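Local coordinates for NADH dehydrogenase, putative (Plasmodium falciparum, PDB 5JWC), which probably oxidises NADH and passes its electrons through bound FAD to ubiquinone, as a single-polypeptide type II NADH dehydrogenase of the malaria parasite, at residues L72-L77 against Y515-I520; I171-T176 against I217-I222; N236-F241 against Q468-L473. All blocks are in the same frame, centred on the assembly; numbering follows the deposited sequence.

Contact 1 of 3, residues L72-L77 against Y515-I520. With 4W0 (5-fluoro-3-methyl-2-{4-[4-(trifluoromethoxy)benzyl]phenyl}quinolin-4(1H)-one), chain L; TRT (fragment of triton X-100), chain I.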
loop_
_atom_site.group_PDB
_atom_site.type_symbol
_atom_site.label_atom_id
_atom_site.label_comp_id
_atom_site.label_asym_id
_atom_site.label_seq_id
_atom_site.Cartn_x
_atom_site.Cartn_y
_atom_site.Cartn_z
ATOM N N LEU A 72 -3.996 -4.422 10.756
ATOM C CA LEU A 72 -3.651 -4.262 9.359
ATOM C C LEU A 72 -4.264 -5.363 8.499
ATOM O O LEU A 72 -4.663 -5.105 7.358
ATOM C CB LEU A 72 -2.126 -4.250 9.218
ATOM C CG LEU A 72 -1.398 -3.399 8.200
ATOM C CD1 LEU A 72 -1.908 -1.957 8.161
ATOM C CD2 LEU A 72 0.105 -3.459 8.539
ATOM N N CYS A 73 -4.334 -6.585 9.040
ATOM C CA CYS A 73 -4.959 -7.708 8.332
ATOM C C CYS A 73 -6.399 -7.435 7.908
ATOM O O CYS A 73 -6.841 -7.902 6.862
ATOM C CB CYS A 73 -4.940 -8.999 9.185
ATOM S SG CYS A 73 -3.298 -9.623 9.573
ATOM N N SER A 74 -7.138 -6.681 8.708
ATOM C CA SER A 74 -8.555 -6.464 8.417
ATOM C C SER A 74 -8.770 -5.104 7.784
ATOM O O SER A 74 -9.853 -4.810 7.279
ATOM C CB SER A 74 -9.383 -6.539 9.695
ATOM O OG SER A 74 -8.890 -5.569 10.607
ATOM N N GLY A 75 -7.745 -4.263 7.885
ATOM C CA GLY A 75 -7.813 -2.893 7.417
ATOM C C GLY A 75 -8.342 -1.910 8.450
ATOM O O GLY A 75 -8.690 -0.786 8.110
ATOM N N THR A 76 -8.402 -2.316 9.716
ATOM C CA THR A 76 -8.834 -1.398 10.774
ATOM C C THR A 76 -7.873 -0.200 10.925
ATOM O O THR A 76 -8.297 0.921 11.211
ATOM C CB THR A 76 -8.966 -2.136 12.138
ATOM O OG1 THR A 76 -10.083 -3.032 12.096
ATOM C CG2 THR A 76 -9.179 -1.151 13.278
ATOM N N LEU A 77 -6.578 -0.446 10.753
ATOM C CA LEU A 77 -5.586 0.625 10.769
ATOM C C LEU A 77 -4.728 0.506 9.512
ATOM O O LEU A 77 -4.680 -0.558 8.912
ATOM C CB LEU A 77 -4.711 0.538 12.017
ATOM C CG LEU A 77 -5.422 0.684 13.356
ATOM C CD1 LEU A 77 -4.424 0.410 14.483
ATOM C CD2 LEU A 77 -6.008 2.073 13.486
ATOM N N TYR A 515 -16.557 5.748 6.948
ATOM C CA TYR A 515 -16.568 5.195 5.593
ATOM C C TYR A 515 -16.331 3.693 5.554
ATOM O O TYR A 515 -16.462 3.089 4.507
ATOM C CB TYR A 515 -15.521 5.915 4.717
ATOM C CG TYR A 515 -15.653 7.427 4.773
ATOM C CD1 TYR A 515 -16.725 8.071 4.161
ATOM C CD2 TYR A 515 -14.727 8.202 5.444
ATOM C CE1 TYR A 515 -16.865 9.445 4.223
ATOM C CE2 TYR A 515 -14.862 9.590 5.509
ATOM C CZ TYR A 515 -15.927 10.196 4.893
ATOM O OH TYR A 515 -16.059 11.560 4.966
ATOM N N GLY A 516 -15.985 3.094 6.692
ATOM C CA GLY A 516 -15.727 1.660 6.767
ATOM C C GLY A 516 -14.326 1.260 6.318
ATOM O O GLY A 516 -13.587 2.075 5.780
ATOM N N ARG A 517 -13.961 0.000 6.536
ATOM C CA ARG A 517 -12.672 -0.502 6.090
ATOM C C ARG A 517 -12.608 -0.613 4.561
ATOM O O ARG A 517 -13.614 -0.862 3.908
ATOM C CB ARG A 517 -12.370 -1.846 6.755
ATOM C CG ARG A 517 -12.086 -1.698 8.253
ATOM C CD ARG A 517 -12.003 -3.050 8.922
ATOM N NE ARG A 517 -13.327 -3.478 9.291
ATOM C CZ ARG A 517 -13.745 -3.632 10.539
ATOM N NH1 ARG A 517 -14.991 -4.007 10.751
ATOM N NH2 ARG A 517 -12.910 -3.446 11.556
ATOM N N PRO A 518 -11.419 -0.387 3.986
ATOM C CA PRO A 518 -11.251 -0.374 2.526
ATOM C C PRO A 518 -11.187 -1.780 1.926
ATOM O O PRO A 518 -10.761 -2.729 2.595
ATOM C CB PRO A 518 -9.915 0.362 2.343
ATOM C CG PRO A 518 -9.154 0.045 3.599
ATOM C CD PRO A 518 -10.195 0.045 4.690
ATOM N N PHE A 519 -11.602 -1.899 0.671
ATOM C CA PHE A 519 -11.493 -3.141 -0.073
ATOM C C PHE A 519 -10.413 -3.068 -1.160
ATOM O O PHE A 519 -10.176 -4.044 -1.866
ATOM C CB PHE A 519 -12.857 -3.504 -0.688
ATOM C CG PHE A 519 -13.834 -4.044 0.315
ATOM C CD1 PHE A 519 -13.942 -5.414 0.521
ATOM C CD2 PHE A 519 -14.611 -3.190 1.080
ATOM C CE1 PHE A 519 -14.823 -5.929 1.462
ATOM C CE2 PHE A 519 -15.501 -3.695 2.030
ATOM C CZ PHE A 519 -15.606 -5.068 2.219
ATOM N N ILE A 520 -9.753 -1.915 -1.288
ATOM C CA ILE A 520 -8.738 -1.750 -2.324
ATOM C C ILE A 520 -7.558 -2.682 -2.083
ATOM O O ILE A 520 -7.033 -2.777 -0.968
ATOM C CB ILE A 520 -8.238 -0.272 -2.421
ATOM C CG1 ILE A 520 -7.084 -0.139 -3.412
ATOM C CG2 ILE A 520 -7.817 0.239 -1.081
ATOM C CD1 ILE A 520 -7.524 -0.392 -4.845
HETATM C C1 4W0 L . -4.604 -2.191 5.492
HETATM C C2 4W0 L . -4.191 -2.270 4.156
HETATM C C3 4W0 L . -4.522 -1.211 3.284
HETATM C C4 4W0 L . -5.235 -0.075 3.719
HETATM C C5 4W0 L . -5.636 -0.012 5.055
HETATM C C6 4W0 L . -5.318 -1.049 5.938
HETATM O O1 4W0 L . -2.783 -4.009 -8.460
HETATM C C7 4W0 L . -5.567 1.049 2.770
HETATM C C8 4W0 L . -5.132 0.956 1.389
HETATM C C9 4W0 L . -4.393 -0.258 0.972
HETATM C C10 4W0 L . -3.818 -0.465 -0.386
HETATM C C11 4W0 L . -2.875 0.498 -0.735
HETATM C C12 4W0 L . -2.239 0.432 -1.949
HETATM C C13 4W0 L . -2.523 -0.624 -2.773
HETATM C C14 4W0 L . -3.426 -1.623 -2.426
HETATM C C15 4W0 L . -4.079 -1.541 -1.203
HETATM O O2 4W0 L . -6.194 2.027 3.128
HETATM N N 4W0 L . -4.075 -1.302 1.896
HETATM C C16 4W0 L . -1.735 -0.606 -4.047
HETATM C C17 4W0 L . -2.068 -1.506 -5.192
HETATM C C18 4W0 L . -3.295 -1.430 -5.834
HETATM C C19 4W0 L . -3.534 -2.259 -6.924
HETATM C C20 4W0 L . -2.553 -3.147 -7.358
HETATM C C21 4W0 L . -1.326 -3.197 -6.707
HETATM C C22 4W0 L . -1.080 -2.372 -5.624
HETATM C C23 4W0 L . -5.464 2.098 0.450
HETATM F F1 4W0 L . -6.312 1.046 5.482
HETATM C C24 4W0 L . -3.747 -5.051 -8.353
HETATM F F2 4W0 L . -3.730 -5.535 -7.104
HETATM F F3 4W0 L . -3.514 -6.040 -9.249
HETATM F F4 4W0 L . -4.961 -4.555 -8.646
HETATM O O21 TRT I . -21.598 9.999 7.040
HETATM C C20 TRT I . -20.624 9.961 6.017
HETATM C C19 TRT I . -19.562 11.022 6.310
HETATM O O18 TRT I . -19.247 11.725 5.074
HETATM C C17 TRT I . -20.129 12.808 4.797
HETATM C C16 TRT I . -19.317 14.152 4.866
HETATM O O15 TRT I . -17.912 13.806 4.679
HETATM C C12 TRT I . -16.984 14.905 4.583
HETATM C C13 TRT I . -17.411 16.251 4.744
HETATM C C14 TRT I . -16.484 17.294 4.637
HETATM C C11 TRT I . -15.639 14.624 4.326
HETATM C C10 TRT I . -14.707 15.669 4.228
HETATM C C9 TRT I . -15.132 17.003 4.378
HETATM C C6 TRT I . -14.081 18.107 4.290
HETATM C C8 TRT I . -13.668 18.225 2.813
HETATM C C7 TRT I . -14.627 19.460 4.753
HETATM C C5 TRT I . -12.821 17.695 5.156
HETATM C C1 TRT I . -12.926 17.428 6.735
HETATM C C2 TRT I . -12.064 16.204 7.057
HETATM C C4 TRT I . -14.313 17.189 7.366
HETATM C C3 TRT I . -12.322 18.623 7.454
HETATM O O HOH W 1 -9.640 -3.639 4.852
#
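Arg-517 lies alongside Thr-76, the two side chains pointing the same way, and joins it by the one direct hydrogen bond between residues 72-77 and 515-520. Its NH2 donates to Thr-76 OG1 over 2.9 Å, with an N-H...O angle of 147°, and the hydroxyl sits at the guanidinium edge, only 7° out of its plane. A bend in the arginine chain (chi3 -86°) brings the group round to that hydroxyl. Glu-206 accepts hydrogen bonds from Thr-76 OG1 and Ser-74 OG, fixing the two hydroxyls, while Glu-214 balances the arginine's charge through a salt bridge to NH1.

A water bridges the two backbones, donating to Ser-74 O at 2.7 Å and to Pro-518 O.

Van der Waals contact fills in the rest. Arg-517 CD rests 3.2 Å from Ser-74 O, and its CG lies near Gly-75 O, which also meets Pro-518 CD. Gly-75, with positive phi, is the first residue to leave the helix, and its backbone lies against Arg-517 and Pro-518.

One copy of the inhibitor RYL-552 lies against both segments. Its quinolone carbon C6 lies 3.4 Å from Gly-75 CA, and its fluorine F1 is 3.6 Å from Pro-518 CG. Ile-520 CG2 packs against the ring methyl C23 at 3.4 Å. Arg-517 belongs to the pocket of another copy. At the other end of the segment, Tyr-515 OH donates a hydrogen bond to O15 of a detergent fragment.

Helix 198-218 takes Arg-517 and Phe-519 of the tail, helix 158-174 backs Leu-72 and Cys-73 and also reaches Phe-519 through Leu-169, and helix 499-515, which the tail continues, packs on Thr-76 and Leu-77; Tyr-62 of the second subunit lies against Ile-520.

Contact 2 of 3, residues I171-T176 against I217-I222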
loop_
_atom_site.group_PDB
_atom_site.type_symbol
_atom_site.label_atom_id
_atom_site.label_comp_id
_atom_site.label_asym_id
_atom_site.label_seq_id
_atom_site.Cartn_x
_atom_site.Cartn_y
_atom_site.Cartn_z
ATOM N N ILE A 171 -10.258 -13.980 -2.363
ATOM C CA ILE A 171 -11.144 -15.135 -2.238
ATOM C C ILE A 171 -12.588 -14.687 -2.311
ATOM O O ILE A 171 -13.411 -15.355 -2.934
ATOM C CB ILE A 171 -10.919 -15.925 -0.916
ATOM C CG1 ILE A 171 -9.560 -16.627 -0.928
ATOM C CG2 ILE A 171 -12.025 -16.982 -0.724
ATOM C CD1 ILE A 171 -9.093 -17.078 0.467
ATOM N N LEU A 172 -12.897 -13.556 -1.690
ATOM C CA LEU A 172 -14.258 -13.019 -1.738
ATOM C C LEU A 172 -14.702 -12.756 -3.178
ATOM O O LEU A 172 -15.838 -13.067 -3.553
ATOM C CB LEU A 172 -14.377 -11.724 -0.938
ATOM C CG LEU A 172 -14.127 -11.755 0.569
ATOM C CD1 LEU A 172 -14.225 -10.309 1.102
ATOM C CD2 LEU A 172 -15.154 -12.676 1.240
ATOM N N GLU A 173 -13.816 -12.164 -3.979
ATOM C CA GLU A 173 -14.162 -11.881 -5.377
ATOM C C GLU A 173 -14.307 -13.183 -6.171
ATOM O O GLU A 173 -15.244 -13.340 -6.948
ATOM C CB GLU A 173 -13.130 -10.960 -6.032
ATOM C CG GLU A 173 -13.290 -9.475 -5.635
ATOM C CD GLU A 173 -14.649 -8.864 -6.008
ATOM O OE1 GLU A 173 -15.043 -7.848 -5.377
ATOM O OE2 GLU A 173 -15.337 -9.384 -6.920
ATOM N N LYS A 174 -13.396 -14.123 -5.952
ATOM C CA LYS A 174 -13.451 -15.399 -6.650
ATOM C C LYS A 174 -14.769 -16.128 -6.391
ATOM O O LYS A 174 -15.355 -16.707 -7.311
ATOM C CB LYS A 174 -12.268 -16.269 -6.238
ATOM C CG LYS A 174 -12.256 -17.636 -6.878
ATOM C CD LYS A 174 -11.069 -18.453 -6.394
ATOM C CE LYS A 174 -11.037 -19.833 -7.057
ATOM N NZ LYS A 174 -9.811 -20.614 -6.709
ATOM N N CYS A 175 -15.259 -16.063 -5.155
ATOM C CA CYS A 175 -16.496 -16.751 -4.775
ATOM C C CYS A 175 -17.777 -16.026 -5.172
ATOM O O CYS A 175 -18.869 -16.527 -4.928
ATOM C CB CYS A 175 -16.528 -16.987 -3.259
ATOM S SG CYS A 175 -15.314 -18.195 -2.742
ATOM N N THR A 176 -17.648 -14.849 -5.775
ATOM C CA THR A 176 -18.806 -14.128 -6.278
ATOM C C THR A 176 -19.057 -14.523 -7.754
ATOM O O THR A 176 -20.100 -14.219 -8.313
ATOM C CB THR A 176 -18.602 -12.595 -6.106
ATOM O OG1 THR A 176 -18.492 -12.309 -4.703
ATOM C CG2 THR A 176 -19.779 -11.794 -6.646
ATOM N N ILE A 217 -22.057 -6.462 4.240
ATOM C CA ILE A 217 -22.696 -5.425 3.438
ATOM C C ILE A 217 -22.347 -5.535 1.955
ATOM O O ILE A 217 -23.237 -5.492 1.099
ATOM C CB ILE A 217 -22.310 -4.032 3.974
ATOM C CG1 ILE A 217 -22.976 -3.813 5.333
ATOM C CG2 ILE A 217 -22.708 -2.929 3.005
ATOM C CD1 ILE A 217 -22.460 -2.596 6.074
ATOM N N ASN A 218 -21.067 -5.713 1.638
ATOM C CA ASN A 218 -20.649 -5.727 0.236
ATOM C C ASN A 218 -20.725 -7.079 -0.484
ATOM O O ASN A 218 -20.671 -7.134 -1.709
ATOM C CB ASN A 218 -19.231 -5.172 0.134
ATOM C CG ASN A 218 -19.188 -3.689 0.369
ATOM O OD1 ASN A 218 -19.337 -2.907 -0.562
ATOM N ND2 ASN A 218 -18.993 -3.287 1.620
ATOM N N TYR A 219 -20.816 -8.171 0.264
ATOM C CA TYR A 219 -20.851 -9.495 -0.351
ATOM C C TYR A 219 -21.968 -10.318 0.262
ATOM O O TYR A 219 -21.757 -11.468 0.661
ATOM C CB TYR A 219 -19.508 -10.222 -0.179
ATOM C CG TYR A 219 -18.332 -9.549 -0.854
ATOM C CD1 TYR A 219 -17.902 -9.963 -2.117
ATOM C CD2 TYR A 219 -17.642 -8.514 -0.228
ATOM C CE1 TYR A 219 -16.826 -9.361 -2.742
ATOM C CE2 TYR A 219 -16.548 -7.889 -0.856
ATOM C CZ TYR A 219 -16.152 -8.324 -2.107
ATOM O OH TYR A 219 -15.092 -7.733 -2.745
ATOM N N LYS A 220 -23.161 -9.734 0.340
ATOM C CA LYS A 220 -24.249 -10.377 1.080
ATOM C C LYS A 220 -24.558 -11.801 0.606
ATOM O O LYS A 220 -24.867 -12.668 1.420
ATOM C CB LYS A 220 -25.511 -9.526 1.018
ATOM C CG LYS A 220 -26.600 -10.039 1.939
ATOM C CD LYS A 220 -27.881 -9.229 1.836
ATOM C CE LYS A 220 -28.977 -9.883 2.667
ATOM N NZ LYS A 220 -30.222 -9.066 2.691
ATOM N N ASP A 221 -24.425 -12.057 -0.691
ATOM C CA ASP A 221 -24.782 -13.365 -1.253
ATOM C C ASP A 221 -23.860 -14.513 -0.843
ATOM O O ASP A 221 -24.237 -15.672 -0.987
ATOM C CB ASP A 221 -24.827 -13.287 -2.782
ATOM C CG ASP A 221 -26.071 -12.562 -3.294
ATOM O OD1 ASP A 221 -26.018 -11.991 -4.412
ATOM O OD2 ASP A 221 -27.101 -12.564 -2.575
ATOM N N ILE A 222 -22.656 -14.208 -0.356
ATOM C CA ILE A 222 -21.744 -15.269 0.062
ATOM C C ILE A 222 -21.432 -15.198 1.551
ATOM O O ILE A 222 -20.691 -16.031 2.059
ATOM C CB ILE A 222 -20.406 -15.252 -0.725
ATOM C CG1 ILE A 222 -19.661 -13.928 -0.517
ATOM C CG2 ILE A 222 -20.635 -15.535 -2.217
ATOM C CD1 ILE A 222 -18.274 -13.919 -1.166
#
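Leu-172, near the end of helix 158-174, lays its CB over one face of the Tyr-219 ring, a CH-pi contact with CB 4.0 Å from the ring centroid and 18° off the normal. Its CD1 continues across the ring toward CE2, while CD2 turns to Ile-222 CD1 at 4.1 Å. Glu-173 starts out away from the tyrosine but bends back at chi2 (-60°), bringing OE1 to the ring's edge, where Tyr-219 OH donates a hydrogen bond of 2.6 Å. The hydroxyl meets OE1 from above the carboxylate plane, 41° out of it. Cys-175 then offers its carbonyl O to Ile-222 CG2 at 3.4 Å, and its CB to CD1 of the same isoleucine. Thr-176 closes the segment: its OG1 donates back to Leu-172 O at 3.0 Å and, held there, approaches the ring edge, 3.5 Å from Tyr-219 CD1.

Tyr-219 is thus fixed on a face, at its rim and at its hydroxyl. The same OE1 forms a salt bridge with Arg-87 of the second subunit, a pairing that would favour an ionised carboxylate, so the phenol's acceptor within this chain also belongs to the dimer interface.

Contact 3 of 3, residues N236-F241 against Q468-L473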
loop_
_atom_site.group_PDB
_atom_site.type_symbol
_atom_site.label_atom_id
_atom_site.label_comp_id
_atom_site.label_asym_id
_atom_site.label_seq_id
_atom_site.Cartn_x
_atom_site.Cartn_y
_atom_site.Cartn_z
ATOM N N ASN A 236 -6.983 -23.227 26.652
ATOM C CA ASN A 236 -7.339 -21.814 26.806
ATOM C C ASN A 236 -6.905 -20.908 25.643
ATOM O O ASN A 236 -5.745 -20.927 25.244
ATOM C CB ASN A 236 -6.705 -21.251 28.086
ATOM C CG ASN A 236 -7.348 -21.784 29.365
ATOM O OD1 ASN A 236 -8.453 -22.301 29.354
ATOM N ND2 ASN A 236 -6.654 -21.621 30.479
ATOM N N LEU A 237 -7.815 -20.076 25.139
ATOM C CA LEU A 237 -7.369 -18.933 24.338
ATOM C C LEU A 237 -6.719 -17.944 25.316
ATOM O O LEU A 237 -7.137 -17.873 26.472
ATOM C CB LEU A 237 -8.531 -18.284 23.607
ATOM C CG LEU A 237 -9.251 -19.238 22.662
ATOM C CD1 LEU A 237 -10.450 -18.535 22.041
ATOM C CD2 LEU A 237 -8.256 -19.705 21.612
ATOM N N LEU A 238 -5.728 -17.184 24.854
ATOM C CA LEU A 238 -4.986 -16.252 25.706
ATOM C C LEU A 238 -4.519 -16.917 27.012
ATOM O O LEU A 238 -4.888 -16.462 28.099
ATOM C CB LEU A 238 -5.838 -15.014 26.031
ATOM C CG LEU A 238 -6.324 -14.144 24.873
ATOM C CD1 LEU A 238 -7.075 -12.935 25.398
ATOM C CD2 LEU A 238 -5.129 -13.720 24.000
ATOM N N PRO A 239 -3.718 -17.999 26.908
ATOM C CA PRO A 239 -3.344 -18.764 28.107
ATOM C C PRO A 239 -2.432 -17.991 29.074
ATOM O O PRO A 239 -2.418 -18.313 30.257
ATOM C CB PRO A 239 -2.621 -19.995 27.533
ATOM C CG PRO A 239 -2.053 -19.528 26.211
ATOM C CD PRO A 239 -3.118 -18.562 25.679
ATOM N N THR A 240 -1.722 -16.971 28.600
ATOM C CA THR A 240 -0.872 -16.174 29.493
ATOM C C THR A 240 -1.625 -15.067 30.239
ATOM O O THR A 240 -1.046 -14.372 31.072
ATOM C CB THR A 240 0.281 -15.524 28.723
ATOM O OG1 THR A 240 -0.257 -14.559 27.810
ATOM C CG2 THR A 240 1.084 -16.576 27.938
ATOM N N PHE A 241 -2.899 -14.893 29.921
ATOM C CA PHE A 241 -3.767 -13.954 30.629
ATOM C C PHE A 241 -4.429 -14.745 31.765
ATOM O O PHE A 241 -4.139 -15.930 31.948
ATOM C CB PHE A 241 -4.832 -13.352 29.689
ATOM C CG PHE A 241 -4.292 -12.374 28.674
ATOM C CD1 PHE A 241 -4.719 -11.054 28.673
ATOM C CD2 PHE A 241 -3.367 -12.769 27.721
ATOM C CE1 PHE A 241 -4.232 -10.142 27.732
ATOM C CE2 PHE A 241 -2.869 -11.867 26.780
ATOM C CZ PHE A 241 -3.298 -10.555 26.784
ATOM N N GLN A 468 -15.031 -5.640 22.165
ATOM C CA GLN A 468 -14.521 -6.127 23.445
ATOM C C GLN A 468 -12.984 -6.164 23.521
ATOM O O GLN A 468 -12.302 -6.805 22.705
ATOM C CB GLN A 468 -15.087 -7.519 23.740
ATOM C CG GLN A 468 -16.588 -7.639 23.553
ATOM C CD GLN A 468 -17.365 -6.650 24.412
ATOM O OE1 GLN A 468 -17.191 -6.596 25.629
ATOM N NE2 GLN A 468 -18.222 -5.856 23.776
ATOM N N VAL A 469 -12.459 -5.453 24.508
ATOM C CA VAL A 469 -11.046 -5.467 24.824
ATOM C C VAL A 469 -10.838 -6.079 26.211
ATOM O O VAL A 469 -11.589 -5.784 27.144
ATOM C CB VAL A 469 -10.448 -4.049 24.789
ATOM C CG1 VAL A 469 -9.069 -4.021 25.467
ATOM C CG2 VAL A 469 -10.350 -3.532 23.327
ATOM N N VAL A 470 -9.846 -6.953 26.334
ATOM C CA VAL A 470 -9.448 -7.467 27.639
ATOM C C VAL A 470 -8.054 -6.962 27.988
ATOM O O VAL A 470 -7.244 -6.664 27.100
ATOM C CB VAL A 470 -9.468 -8.995 27.692
ATOM C CG1 VAL A 470 -10.882 -9.507 27.434
ATOM C CG2 VAL A 470 -8.479 -9.577 26.668
ATOM N N ALA A 471 -7.783 -6.840 29.280
ATOM C CA ALA A 471 -6.465 -6.401 29.716
ATOM C C ALA A 471 -6.105 -7.068 31.033
ATOM O O ALA A 471 -6.925 -7.142 31.952
ATOM C CB ALA A 471 -6.416 -4.900 29.853
ATOM N N ASP A 472 -4.878 -7.566 31.093
ATOM C CA ASP A 472 -4.319 -8.207 32.274
ATOM C C ASP A 472 -3.190 -7.302 32.744
ATOM O O ASP A 472 -2.112 -7.316 32.163
ATOM C CB ASP A 472 -3.830 -9.617 31.919
ATOM C CG ASP A 472 -3.161 -10.336 33.081
ATOM O OD1 ASP A 472 -2.540 -11.398 32.830
ATOM O OD2 ASP A 472 -3.229 -9.850 34.228
ATOM N N LEU A 473 -3.463 -6.474 33.753
ATOM C CA LEU A 473 -2.520 -5.456 34.205
ATOM C C LEU A 473 -2.085 -5.712 35.646
ATOM O O LEU A 473 -2.700 -6.521 36.339
ATOM C CB LEU A 473 -3.152 -4.071 34.087
ATOM C CG LEU A 473 -3.676 -3.739 32.690
ATOM C CD1 LEU A 473 -4.535 -2.505 32.750
ATOM C CD2 LEU A 473 -2.518 -3.525 31.707
#
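The Phe-241 ring carries Leu-238 CD1 over the centre of one face, 4.2 Å above its plane, so the first and last residues of one tight turn pack together, while Val-470 CG2 and Asp-472 CB of strand 468-473 both come to the ring obliquely. The Leu-238 methyl also meets Val-470 CG2, tip to tip at 3.9 Å. Phe-241 and Asp-472 cross at a slant, with the ring and carboxylate planes 50° apart, and the closest approach of the side chains is Phe-241 CD1 to Asp-472 CB at 3.7 Å. With chi1 at 177°, CG of Asp-472 extends opposite its backbone N, and OD1 comes within 3.6 Å of Phe-241 CA. No hydrogen bond joins the two segments.

A type I turn from Leu-238 to Phe-241 shapes the loop, with Phe-241 N bonded to Leu-238 O at 3.1 Å. Leu-238 also pairs by backbone with Gly-196, and Phe-241 touches Pro-198 at the start of helix 198-218. The loop follows strand 227-232 of a parallel sheet and lies near what is probably a glycine-rich Rossmann-type strand-turn-helix, consistent with the NADH-binding half of a two-dinucleotide-domain oxidoreductase, here meeting the three-stranded antiparallel C-terminal sheet.

In the fold
From the N terminus, contact 1 opens at residues 72-77 and ties the end of helix 69-74 to the tail after helix 499-515, closing a span of over four hundred residues within which both other contacts fall. Contact 2 is the first to close, a short loop joining the end of helix 158-174 to the end of helix 198-218 and the short helix 220-223 beyond. Contact 3 then opens at the loop after strand 227-232 and closes on the C-terminal sheet, in series with contact 2. Contacts 1 and 2 touch, Phe-519 packing on Tyr-219 and Asn-218, and both meet the second subunit. Contact 3 stands apart, its centre about 24 Å from that of contact 1.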